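Local coordinates for protein pilin, type IV (Thermus thermophilus, PDB 4BHR) that is a type IV pilin that probably takes part in type IV pilus biogenesis, this chain being its part beyond the N-terminal membrane helix, at residues Thr5-Tyr10 and Pro44-Gln49; Gln34-Phe39 and Thr48-Thr53; Asn60-Ala65 and Ser76-Thr81. One frame throughout, in Å; residues are numbered along the deposited sequence.

Interaction 1 (Thr5-Tyr10 and Pro44-Gln49); sequences TAAQAY and PASVTQ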
ATOM      1  N   THR A   5       2.623   3.190  14.899  1.00 28.27           N
ATOM      2  CA  THR A   5       2.016   4.409  14.269  1.00 29.17           C
ATOM      3  C   THR A   5       2.800   4.885  13.037  1.00 28.36           C
ATOM      4  O   THR A   5       2.183   5.299  12.050  1.00 27.93           O
ATOM      5  CB  THR A   5       1.837   5.558  15.282  1.00 33.27           C
ATOM      6  OG1 THR A   5       3.131   5.995  15.708  1.00 36.44           O
ATOM      7  CG2 THR A   5       1.049   5.069  16.494  1.00 34.92           C
ATOM      8  N   ALA A   6       4.139   4.835  13.092  1.00 24.88           N
ATOM      9  CA  ALA A   6       4.963   5.089  11.913  1.00 25.40           C
ATOM     10  C   ALA A   6       4.630   4.097  10.796  1.00 22.14           C
ATOM     11  O   ALA A   6       4.540   4.489   9.619  1.00 23.52           O
ATOM     12  CB  ALA A   6       6.452   4.964  12.263  1.00 27.23           C
ATOM     13  N   ALA A   7       4.513   2.811  11.134  1.00 20.47           N
ATOM     14  CA  ALA A   7       4.254   1.832  10.078  1.00 22.17           C
ATOM     15  C   ALA A   7       2.877   2.068   9.451  1.00 21.25           C
ATOM     16  O   ALA A   7       2.737   2.056   8.212  1.00 18.03           O
ATOM     17  CB  ALA A   7       4.374   0.413  10.615  1.00 23.17           C
ATOM     18  N   GLN A   8       1.869   2.329  10.284  1.00 19.38           N
ATOM     19  CA  GLN A   8       0.547   2.622   9.728  1.00 20.17           C
ATOM     20  C   GLN A   8       0.543   3.866   8.877  1.00 20.21           C
ATOM     21  O   GLN A   8      -0.053   3.876   7.799  1.00 21.23           O
ATOM     22  CB  GLN A   8      -0.466   2.808  10.815  1.00 20.35           C
ATOM     23  CG  GLN A   8      -0.655   1.621  11.706  1.00 25.58           C
ATOM     24  CD  GLN A   8      -1.481   1.993  12.917  1.00 24.91           C
ATOM     25  OE1 GLN A   8      -1.050   1.761  14.067  1.00 25.32           O
ATOM     26  NE2 GLN A   8      -2.663   2.585  12.682  1.00 19.06           N
ATOM     27  N   ALA A   9       1.227   4.917   9.340  1.00 20.17           N
ATOM     28  CA  ALA A   9       1.351   6.130   8.584  1.00 18.24           C
ATOM     29  C   ALA A   9       2.009   5.890   7.235  1.00 18.79           C
ATOM     30  O   ALA A   9       1.495   6.365   6.184  1.00 18.83           O
ATOM     31  CB  ALA A   9       2.152   7.167   9.383  1.00 19.32           C
ATOM     32  N   TYR A  10       3.104   5.119   7.252  1.00 18.90           N
ATOM     33  CA  TYR A  10       3.789   4.792   6.018  1.00 18.54           C
ATOM     34  C   TYR A  10       2.854   4.058   5.041  1.00 18.80           C
ATOM     35  O   TYR A  10       2.834   4.382   3.870  1.00 17.86           O
ATOM     36  CB  TYR A  10       5.005   3.923   6.292  1.00 19.55           C
ATOM     37  CG  TYR A  10       5.782   3.548   5.033  1.00 18.34           C
ATOM     38  CD1 TYR A  10       6.526   4.496   4.340  1.00 17.65           C
ATOM     39  CD2 TYR A  10       5.756   2.250   4.541  1.00 17.49           C
ATOM     40  CE1 TYR A  10       7.247   4.154   3.216  1.00 18.48           C
ATOM     41  CE2 TYR A  10       6.471   1.902   3.394  1.00 18.08           C
ATOM     42  CZ  TYR A  10       7.233   2.851   2.749  1.00 18.29           C
ATOM     43  OH  TYR A  10       7.945   2.513   1.626  1.00 18.05           O
ATOM     44  N   PRO A  44       9.823   3.037   7.724  1.00 29.31           N
ATOM     45  CA  PRO A  44      10.313   3.071   9.104  1.00 30.73           C
ATOM     46  C   PRO A  44      10.974   1.763   9.514  1.00 30.76           C
ATOM     47  O   PRO A  44      10.768   0.714   8.900  1.00 27.80           O
ATOM     48  CB  PRO A  44       9.048   3.358   9.928  1.00 32.04           C
ATOM     49  CG  PRO A  44       7.914   2.899   9.065  1.00 28.85           C
ATOM     50  CD  PRO A  44       8.347   3.001   7.642  1.00 28.77           C
ATOM     51  N   ALA A  45      11.779   1.823  10.576  1.00 30.44           N
ATOM     52  CA  ALA A  45      12.512   0.662  11.041  1.00 30.99           C
ATOM     53  C   ALA A  45      11.622  -0.537  11.437  1.00 28.41           C
ATOM     54  O   ALA A  45      12.041  -1.691  11.352  1.00 30.64           O
ATOM     55  CB  ALA A  45      13.418   1.077  12.196  1.00 34.11           C
ATOM     56  N   SER A  46      10.388  -0.244  11.839  1.00 29.61           N
ATOM     57  CA  SER A  46       9.401  -1.267  12.213  1.00 29.83           C
ATOM     58  C   SER A  46       8.888  -2.057  11.010  1.00 28.80           C
ATOM     59  O   SER A  46       8.323  -3.147  11.164  1.00 31.34           O
ATOM     60  CB  SER A  46       8.230  -0.596  12.878  1.00 30.80           C
ATOM     61  OG  SER A  46       7.764   0.434  12.017  1.00 32.32           O
ATOM     62  N   VAL A  47       9.061  -1.509   9.812  1.00 29.49           N
ATOM     63  CA  VAL A  47       8.607  -2.210   8.607  1.00 30.22           C
ATOM     64  C   VAL A  47       9.717  -3.085   8.057  1.00 30.73           C
ATOM     65  O   VAL A  47      10.801  -2.604   7.754  1.00 35.73           O
ATOM     66  CB  VAL A  47       8.105  -1.234   7.533  1.00 28.58           C
ATOM     67  CG1 VAL A  47       7.598  -2.026   6.322  1.00 29.05           C
ATOM     68  CG2 VAL A  47       6.991  -0.387   8.120  1.00 28.23           C
ATOM     69  N   THR A  48       9.427  -4.371   7.950  1.00 31.39           N
ATOM     70  CA  THR A  48      10.348  -5.389   7.473  1.00 34.25           C
ATOM     71  C   THR A  48      10.343  -5.500   5.954  1.00 30.67           C
ATOM     72  O   THR A  48      11.387  -5.630   5.320  1.00 29.87           O
ATOM     73  CB  THR A  48       9.858  -6.755   7.976  1.00 34.52           C
ATOM     74  OG1 THR A  48       9.770  -6.717   9.405  1.00 44.36           O
ATOM     75  CG2 THR A  48      10.787  -7.889   7.523  1.00 38.86           C
ATOM     76  N   GLN A  49       9.144  -5.516   5.390  1.00 25.84           N
ATOM     77  CA  GLN A  49       8.920  -5.765   3.959  1.00 23.84           C
ATOM     78  C   GLN A  49       7.583  -5.107   3.704  1.00 21.78           C
ATOM     79  O   GLN A  49       6.758  -5.057   4.587  1.00 25.48           O
ATOM     80  CB  GLN A  49       8.793  -7.269   3.701  1.00 25.41           C
TER
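The ring of Tyr10 is met by Pro44 at a slant. Pro44 CD lies 4.2 Å from the Tyr10 ring centroid and 30° off the ring normal, an off-centre CH-pi contact made obliquely. Its nearest ring atom is CG, with Tyr10 CG to Pro44 CD 3.7 Å, so the proline meets the root of the ring rather than its hydroxyl end. Tyr10 turns its CG away from its own backbone N (chi1 -180°), which carries the ring out from the helix to this position. The far end is polar, and its OH is held by a hydrogen bond to Val40 O.

The rest of the proline ring covers the helix start. Pro44 CB touches Ala6 CB at 3.8 Å, and Pro44 CG rests 3.8 Å from Ala6 O. One residue on, Ala7 CB meets Val47 CG2 at 3.7 Å and Ser46 OG at the same distance. Alanine suits both helix positions because a single methyl lets the loop come this close. Pro44 to Val47 form a type I beta turn, closed by Val47 N donating to Pro44 O. Were an alanine here in place of Pro44, the CG and CD methylenes would be gone, and the Tyr10 ring would probably lose its CH-pi partner and face a gap beside the helix.

The contact packs the N-terminal end of helix 6-20 against the loop leading into strand 47-54. Ala7 also reaches Leu67 of strand 61-67, Val47 touches Ala65 of that strand, and Tyr10 leans on Pro43 and Cys36.

Interaction 2 (Gln34-Phe39 and Thr48-Thr53); sequences QACDQF and TQCNVT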
ATOM      1  N   GLN A  34       4.412  -4.078  -6.705  1.00 16.27           N
ATOM      2  CA  GLN A  34       5.705  -3.362  -6.556  1.00 15.93           C
ATOM      3  C   GLN A  34       6.022  -3.263  -5.095  1.00 16.19           C
ATOM      4  O   GLN A  34       5.133  -3.299  -4.273  1.00 16.06           O
ATOM      5  CB  GLN A  34       5.662  -1.920  -7.093  1.00 16.25           C
ATOM      6  CG  GLN A  34       5.341  -1.814  -8.586  1.00 17.95           C
ATOM      7  CD  GLN A  34       6.369  -2.453  -9.520  1.00 21.37           C
ATOM      8  OE1 GLN A  34       7.521  -2.721  -9.143  1.00 22.41           O
ATOM      9  NE2 GLN A  34       5.939  -2.718 -10.774  1.00 23.02           N
ATOM     10  N   ALA A  35       7.309  -3.157  -4.774  1.00 16.76           N
ATOM     11  CA  ALA A  35       7.721  -2.765  -3.429  1.00 16.30           C
ATOM     12  C   ALA A  35       7.190  -1.362  -3.071  1.00 16.23           C
ATOM     13  O   ALA A  35       7.086  -0.497  -3.914  1.00 18.20           O
ATOM     14  CB  ALA A  35       9.266  -2.744  -3.367  1.00 15.33           C
ATOM     15  N   CYS A  36       6.888  -1.155  -1.793  1.00 15.21           N
ATOM     16  CA  CYS A  36       6.294   0.109  -1.392  1.00 17.09           C
ATOM     17  C   CYS A  36       7.275   1.219  -1.620  1.00 18.09           C
ATOM     18  O   CYS A  36       6.846   2.389  -1.714  1.00 18.07           O
ATOM     19  CB  CYS A  36       5.918   0.089   0.081  1.00 17.32           C
ATOM     20  SG  CYS A  36       4.514  -0.975   0.423  1.00 18.10           S
ATOM     21  N   ASP A  37       8.579   0.888  -1.647  1.00 19.17           N
ATOM     22  CA  ASP A  37       9.557   1.975  -1.782  1.00 23.92           C
ATOM     23  C   ASP A  37       9.634   2.516  -3.219  1.00 24.76           C
ATOM     24  O   ASP A  37      10.349   3.469  -3.502  1.00 28.77           O
ATOM     25  CB  ASP A  37      10.917   1.587  -1.184  1.00 27.00           C
ATOM     26  CG  ASP A  37      11.623   0.486  -1.961  1.00 28.75           C
ATOM     27  OD1 ASP A  37      11.154   0.092  -3.054  1.00 30.43           O
ATOM     28  OD2 ASP A  37      12.682   0.029  -1.458  1.00 33.88           O
ATOM     29  N   GLN A  38       8.822   1.951  -4.109  1.00 23.07           N
ATOM     30  CA  GLN A  38       8.664   2.492  -5.446  1.00 22.37           C
ATOM     31  C   GLN A  38       7.646   3.609  -5.429  1.00 21.27           C
ATOM     32  O   GLN A  38       7.489   4.345  -6.412  1.00 18.85           O
ATOM     33  CB  GLN A  38       8.284   1.391  -6.446  1.00 23.69           C
ATOM     34  CG  GLN A  38       9.334   0.283  -6.571  1.00 25.89           C
ATOM     35  CD  GLN A  38      10.720   0.834  -6.873  1.00 30.05           C
ATOM     36  OE1 GLN A  38      11.560   1.026  -5.970  1.00 31.80           O
ATOM     37  NE2 GLN A  38      10.967   1.113  -8.148  1.00 26.91           N
ATOM     38  N   PHE A  39       6.979   3.790  -4.286  1.00 18.90           N
ATOM     39  CA  PHE A  39       5.994   4.844  -4.125  1.00 18.38           C
ATOM     40  C   PHE A  39       6.378   5.868  -3.071  1.00 19.56           C
ATOM     41  O   PHE A  39       6.135   7.043  -3.259  1.00 20.91           O
ATOM     42  CB  PHE A  39       4.618   4.219  -3.778  1.00 18.26           C
ATOM     43  CG  PHE A  39       4.091   3.354  -4.885  1.00 17.88           C
ATOM     44  CD1 PHE A  39       3.527   3.932  -6.031  1.00 17.19           C
ATOM     45  CD2 PHE A  39       4.207   1.955  -4.828  1.00 19.30           C
ATOM     46  CE1 PHE A  39       3.123   3.137  -7.101  1.00 18.85           C
ATOM     47  CE2 PHE A  39       3.777   1.153  -5.903  1.00 20.07           C
ATOM     48  CZ  PHE A  39       3.215   1.760  -7.024  1.00 19.37           C
ATOM     49  N   THR A  48       9.427  -4.371   7.950  1.00 31.39           N
ATOM     50  CA  THR A  48      10.348  -5.389   7.473  1.00 34.25           C
ATOM     51  C   THR A  48      10.343  -5.500   5.954  1.00 30.67           C
ATOM     52  O   THR A  48      11.387  -5.630   5.320  1.00 29.87           O
ATOM     53  CB  THR A  48       9.858  -6.755   7.976  1.00 34.52           C
ATOM     54  OG1 THR A  48       9.770  -6.717   9.405  1.00 44.36           O
ATOM     55  CG2 THR A  48      10.787  -7.889   7.523  1.00 38.86           C
ATOM     56  N   GLN A  49       9.144  -5.516   5.390  1.00 25.84           N
ATOM     57  CA  GLN A  49       8.920  -5.765   3.959  1.00 23.84           C
ATOM     58  C   GLN A  49       7.583  -5.107   3.704  1.00 21.78           C
ATOM     59  O   GLN A  49       6.758  -5.057   4.587  1.00 25.48           O
ATOM     60  CB  GLN A  49       8.793  -7.269   3.701  1.00 25.41           C
ATOM     61  N   CYS A  50       7.378  -4.547   2.523  1.00 18.97           N
ATOM     62  CA  CYS A  50       6.112  -3.836   2.261  1.00 17.70           C
ATOM     63  C   CYS A  50       5.863  -3.948   0.780  1.00 17.68           C
ATOM     64  O   CYS A  50       6.776  -3.697  -0.024  1.00 19.73           O
ATOM     65  CB  CYS A  50       6.220  -2.346   2.654  1.00 20.02           C
ATOM     66  SG  CYS A  50       4.702  -1.392   2.455  1.00 23.05           S
ATOM     67  N   ASN A  51       4.645  -4.340   0.418  1.00 16.57           N
ATOM     68  CA  ASN A  51       4.346  -4.419  -0.996  1.00 15.46           C
ATOM     69  C   ASN A  51       2.981  -3.881  -1.332  1.00 15.06           C
ATOM     70  O   ASN A  51       2.150  -3.730  -0.467  1.00 14.51           O
ATOM     71  CB  ASN A  51       4.538  -5.894  -1.419  1.00 16.27           C
ATOM     72  CG  ASN A  51       3.630  -6.857  -0.640  1.00 18.21           C
ATOM     73  OD1 ASN A  51       2.427  -6.863  -0.828  1.00 22.50           O
ATOM     74  ND2 ASN A  51       4.223  -7.660   0.266  1.00 21.75           N
ATOM     75  N   VAL A  52       2.755  -3.549  -2.615  1.00 14.15           N
ATOM     76  CA  VAL A  52       1.460  -3.107  -3.088  1.00 14.11           C
ATOM     77  C   VAL A  52       1.025  -4.104  -4.156  1.00 15.66           C
ATOM     78  O   VAL A  52       1.787  -4.378  -5.112  1.00 15.73           O
ATOM     79  CB  VAL A  52       1.564  -1.731  -3.792  1.00 15.50           C
ATOM     80  CG1 VAL A  52       0.158  -1.248  -4.186  1.00 15.97           C
ATOM     81  CG2 VAL A  52       2.181  -0.689  -2.855  1.00 17.75           C
ATOM     82  N   THR A  53      -0.204  -4.618  -4.006  1.00 14.59           N
ATOM     83  CA  THR A  53      -0.731  -5.571  -4.967  1.00 15.06           C
ATOM     84  C   THR A  53      -2.052  -5.069  -5.522  1.00 15.28           C
ATOM     85  O   THR A  53      -2.804  -4.312  -4.885  1.00 15.00           O
ATOM     86  CB  THR A  53      -0.979  -6.977  -4.335  1.00 15.87           C
ATOM     87  OG1 THR A  53      -1.758  -6.838  -3.126  1.00 16.87           O
ATOM     88  CG2 THR A  53       0.342  -7.664  -4.036  1.00 15.41           C
TER
HETATM   89  O   HOH W   1       9.370  -1.387   0.073  1.00 27.17           O
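Cys36 and Cys50 are joined by a disulfide. Followed outward from the backbone, Cys36 CB lies 3.1 Å from Cys50 SG, with Cys50 CB a little farther, and Val14 of helix 6-20 touches the same side chain. Cys36 SG then bonds to Cys50 SG at 2.1 Å, with a torsion of -65° about the S-S bond, and also lies 4.0 Å from Val52 CG2. Cys50 sends its SG anti to its own N (chi1 -177°), and that places the sulfur where Cys36 can meet it.

Two backbone bonds pair Gln34 with Val52 as an antiparallel hydrogen-bonded pair: Val52 N to Gln34 O is 2.9 Å, and Gln34 N to Val52 O is longer. Beyond Ala35 the chain winds into a 3-10 turn. Cys36 N still donates to Cys50 O, but from 52° above the carbonyl plane, as the chain is leaving the sheet. Water 1 accepts from Asp37 N and makes a weak bond to Cys50 O. Val52 CG2 packs obliquely on the Phe39 ring, 3.9 Å from Phe39 CD2; a branched apolar residue suits this buried place, and Val18 of helix 6-20 also touches Phe39.

Strand 34-35 is only two residues long, and the covalent link adds to its few backbone bonds by fixing the turn after it to strand 47-54. Such a bond is consistent with a globular domain that folds outside the reducing cytoplasm, probably in the periplasm.

Interaction 3 (Asn60-Ala65 and Ser76-Thr81); sequences NFTVTA and SFDSST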
ATOM      1  N   ASN A  60      -8.880  -1.315  -7.603  1.00 15.64           N
ATOM      2  CA  ASN A  60      -8.325  -1.042  -6.271  1.00 16.05           C
ATOM      3  C   ASN A  60      -7.058  -1.803  -6.010  1.00 14.80           C
ATOM      4  O   ASN A  60      -6.663  -2.689  -6.812  1.00 15.78           O
ATOM      5  CB  ASN A  60      -9.423  -1.370  -5.233  1.00 15.98           C
ATOM      6  CG  ASN A  60     -10.482  -0.314  -5.189  1.00 15.94           C
ATOM      7  OD1 ASN A  60     -10.204   0.829  -4.801  1.00 18.47           O
ATOM      8  ND2 ASN A  60     -11.737  -0.655  -5.603  1.00 15.87           N
ATOM      9  N   PHE A  61      -6.411  -1.473  -4.886  1.00 13.46           N
ATOM     10  CA  PHE A  61      -5.122  -2.100  -4.559  1.00 13.73           C
ATOM     11  C   PHE A  61      -5.044  -2.305  -3.052  1.00 12.98           C
ATOM     12  O   PHE A  61      -5.806  -1.721  -2.272  1.00 14.93           O
ATOM     13  CB  PHE A  61      -3.938  -1.214  -5.042  1.00 13.89           C
ATOM     14  CG  PHE A  61      -4.004   0.202  -4.501  1.00 14.36           C
ATOM     15  CD1 PHE A  61      -3.391   0.490  -3.272  1.00 14.92           C
ATOM     16  CD2 PHE A  61      -4.669   1.223  -5.179  1.00 13.89           C
ATOM     17  CE1 PHE A  61      -3.472   1.781  -2.714  1.00 15.26           C
ATOM     18  CE2 PHE A  61      -4.761   2.498  -4.635  1.00 14.44           C
ATOM     19  CZ  PHE A  61      -4.157   2.787  -3.405  1.00 14.21           C
ATOM     20  N   THR A  62      -4.092  -3.092  -2.643  1.00 13.55           N
ATOM     21  CA  THR A  62      -3.845  -3.343  -1.198  1.00 14.69           C
ATOM     22  C   THR A  62      -2.363  -3.108  -0.920  1.00 14.67           C
ATOM     23  O   THR A  62      -1.483  -3.613  -1.625  1.00 13.98           O
ATOM     24  CB  THR A  62      -4.205  -4.790  -0.793  1.00 16.54           C
ATOM     25  OG1 THR A  62      -5.609  -5.020  -1.039  1.00 18.44           O
ATOM     26  CG2 THR A  62      -3.948  -5.038   0.743  1.00 17.34           C
ATOM     27  N   VAL A  63      -2.084  -2.355   0.146  1.00 13.24           N
ATOM     28  CA  VAL A  63      -0.716  -2.114   0.583  1.00 13.28           C
ATOM     29  C   VAL A  63      -0.524  -2.919   1.841  1.00 14.92           C
ATOM     30  O   VAL A  63      -1.349  -2.805   2.777  1.00 15.41           O
ATOM     31  CB  VAL A  63      -0.525  -0.598   0.950  1.00 12.87           C
ATOM     32  CG1 VAL A  63       0.946  -0.346   1.328  1.00 13.69           C
ATOM     33  CG2 VAL A  63      -0.914   0.268  -0.231  1.00 13.65           C
ATOM     34  N   THR A  64       0.536  -3.722   1.877  1.00 16.05           N
ATOM     35  CA  THR A  64       0.772  -4.573   3.044  1.00 17.23           C
ATOM     36  C   THR A  64       2.189  -4.463   3.576  1.00 15.12           C
ATOM     37  O   THR A  64       3.138  -4.609   2.831  1.00 16.72           O
ATOM     38  CB  THR A  64       0.525  -6.045   2.690  1.00 17.78           C
ATOM     39  OG1 THR A  64      -0.816  -6.194   2.195  1.00 20.39           O
ATOM     40  CG2 THR A  64       0.697  -6.885   3.994  1.00 21.32           C
ATOM     41  N   ALA A  65       2.316  -4.233   4.883  1.00 16.71           N
ATOM     42  CA  ALA A  65       3.631  -4.131   5.519  1.00 18.21           C
ATOM     43  C   ALA A  65       3.763  -5.195   6.603  1.00 19.25           C
ATOM     44  O   ALA A  65       2.883  -5.376   7.427  1.00 21.17           O
ATOM     45  CB  ALA A  65       3.914  -2.749   6.091  1.00 20.57           C
ATOM     46  N   SER A  76      -2.258  -3.583   6.893  1.00 16.56           N
ATOM     47  CA  SER A  76      -2.750  -3.538   5.493  1.00 18.26           C
ATOM     48  C   SER A  76      -3.660  -2.415   5.279  1.00 17.19           C
ATOM     49  O   SER A  76      -4.306  -1.983   6.213  1.00 17.67           O
ATOM     50  CB  SER A  76      -3.643  -4.751   5.258  1.00 19.70           C
ATOM     51  OG  SER A  76      -2.928  -5.487   4.391  1.00 27.86           O
ATOM     52  N   PHE A  77      -3.711  -1.885   4.051  1.00 16.21           N
ATOM     53  CA  PHE A  77      -4.715  -0.895   3.735  1.00 15.83           C
ATOM     54  C   PHE A  77      -5.304  -1.268   2.386  1.00 17.07           C
ATOM     55  O   PHE A  77      -4.566  -1.519   1.455  1.00 16.49           O
ATOM     56  CB  PHE A  77      -4.136   0.536   3.701  1.00 16.96           C
ATOM     57  CG  PHE A  77      -5.143   1.546   3.282  1.00 18.80           C
ATOM     58  CD1 PHE A  77      -5.344   1.811   1.917  1.00 20.14           C
ATOM     59  CD2 PHE A  77      -5.871   2.263   4.231  1.00 20.48           C
ATOM     60  CE1 PHE A  77      -6.263   2.784   1.525  1.00 20.90           C
ATOM     61  CE2 PHE A  77      -6.762   3.231   3.854  1.00 21.52           C
ATOM     62  CZ  PHE A  77      -6.970   3.474   2.483  1.00 21.49           C
ATOM     63  N   ASP A  78      -6.628  -1.355   2.300  1.00 15.84           N
ATOM     64  CA  ASP A  78      -7.332  -1.841   1.070  1.00 17.64           C
ATOM     65  C   ASP A  78      -8.107  -0.692   0.507  1.00 17.35           C
ATOM     66  O   ASP A  78      -8.955  -0.123   1.187  1.00 19.17           O
ATOM     67  CB  ASP A  78      -8.284  -3.001   1.473  1.00 19.49           C
ATOM     68  CG  ASP A  78      -9.035  -3.606   0.279  1.00 21.60           C
ATOM     69  OD1 ASP A  78      -8.997  -3.019  -0.825  1.00 20.44           O
ATOM     70  OD2 ASP A  78      -9.650  -4.681   0.460  1.00 23.68           O
ATOM     71  N   SER A  79      -7.714  -0.205  -0.693  1.00 17.77           N
ATOM     72  CA  SER A  79      -8.329   1.019  -1.205  1.00 15.70           C
ATOM     73  C   SER A  79      -9.780   0.807  -1.526  1.00 16.69           C
ATOM     74  O   SER A  79     -10.532   1.750  -1.660  1.00 16.92           O
ATOM     75  CB  SER A  79      -7.625   1.490  -2.481  1.00 17.36           C
ATOM     76  OG  SER A  79      -7.803   0.590  -3.555  1.00 16.38           O
ATOM     77  N   SER A  80     -10.167  -0.457  -1.647  1.00 16.40           N
ATOM     78  CA  SER A  80     -11.544  -0.775  -2.028  1.00 17.96           C
ATOM     79  C   SER A  80     -12.494  -0.524  -0.860  1.00 21.06           C
ATOM     80  O   SER A  80     -13.677  -0.304  -1.078  1.00 21.31           O
ATOM     81  CB  SER A  80     -11.670  -2.211  -2.545  1.00 18.49           C
ATOM     82  OG  SER A  80     -11.865  -3.115  -1.484  1.00 21.77           O
ATOM     83  N   THR A  81     -11.956  -0.529   0.369  1.00 21.06           N
ATOM     84  CA  THR A  81     -12.720  -0.236   1.577  1.00 23.82           C
ATOM     85  C   THR A  81     -12.290   1.046   2.298  1.00 22.93           C
ATOM     86  O   THR A  81     -13.053   1.637   3.084  1.00 23.99           O
ATOM     87  CB  THR A  81     -12.612  -1.387   2.599  1.00 24.52           C
ATOM     88  OG1 THR A  81     -11.262  -1.478   3.053  1.00 25.06           O
ATOM     89  CG2 THR A  81     -13.012  -2.715   1.957  1.00 26.34           C
TER
HETATM   90  O   HOH W   2      -7.054  -6.783   0.273  1.00 37.23           O
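Ser79 makes the tight end of this contact, wedged between Asn60 and Phe61. Its chi1 of 66° sets OG between its own N and carbonyl carbon, and from there the one hydroxyl serves two partners. It donates to Asn60 OD1 (Ser79 OG to Asn60 OD1 2.7 Å), arriving in the amide plane on a lone pair, and it accepts from Phe61 N, with Phe61 N to Ser79 OG 2.8 Å. The same side chain covers one face of the Phe61 ring, Ser79 CB lying 3.8 Å from the Phe61 ring centroid in a CH-pi contact, while Val63 CG2 sits in plane at the ring edge. Serine suits the place because it is small enough to slip under a phenyl ring and polar enough to bind a backbone N-H. Ser80 lies alongside, its CB 3.4 Å from Asn60 ND2.

Strands 61-67 and 74-78 form an antiparallel beta hairpin, neighbours in the sheet that packs on helix 6-20 in this pilin domain. Val63 and Phe77 are an antiparallel hydrogen-bonded pair of it, with Phe77 N to Val63 O 2.8 Å and the reciprocal bond similar; Thr62 with Asp78 and Thr64 with Ser76 are non-hydrogen-bonded pairs. Val63 and Phe77 both turn apolar side chains to the helix-covered face, where Phe77 touches Val11 and Ala15.

The other face is looser, lined by Thr62, Thr64, Ser76 and Asp78. Thr62 OG1 comes no nearer Asp78 CG than 3.9 Å; water 2 donates to Thr62 OG1 and, weakly, to Asp78 OD2. Thr64 OG1 and Ser76 OG stand 3.1 Å apart. Asp78 OD1 takes bonds from Ser80 N, an Asx turn, and from Ser80 OG, both from one face of the carboxylate. Asn55 reaches Thr62 OG1 and Asp78 OD1 from the loop between strands.

In the fold
From the N terminus, helix 6-20 leads the chain out, and interaction 1 closes the longest loop, bringing residues 44-49 back to the helix start. Within that loop lie residues 34-39, whose pairing with 48-53 in interaction 2 closes a short hairpin; the two contacts share Thr48 and Gln49, so interaction 2 is almost nested in interaction 1, overrunning its end. They also touch where Tyr10 meets Cys36 and Cys50. Interaction 3 follows in series, closing the next hairpin. Strand 61-67 pairs in turn with strand 47-54, through Asn51 to Thr64 and Thr53 to Thr62, so the sheet joins all three contacts beside helix 6-20.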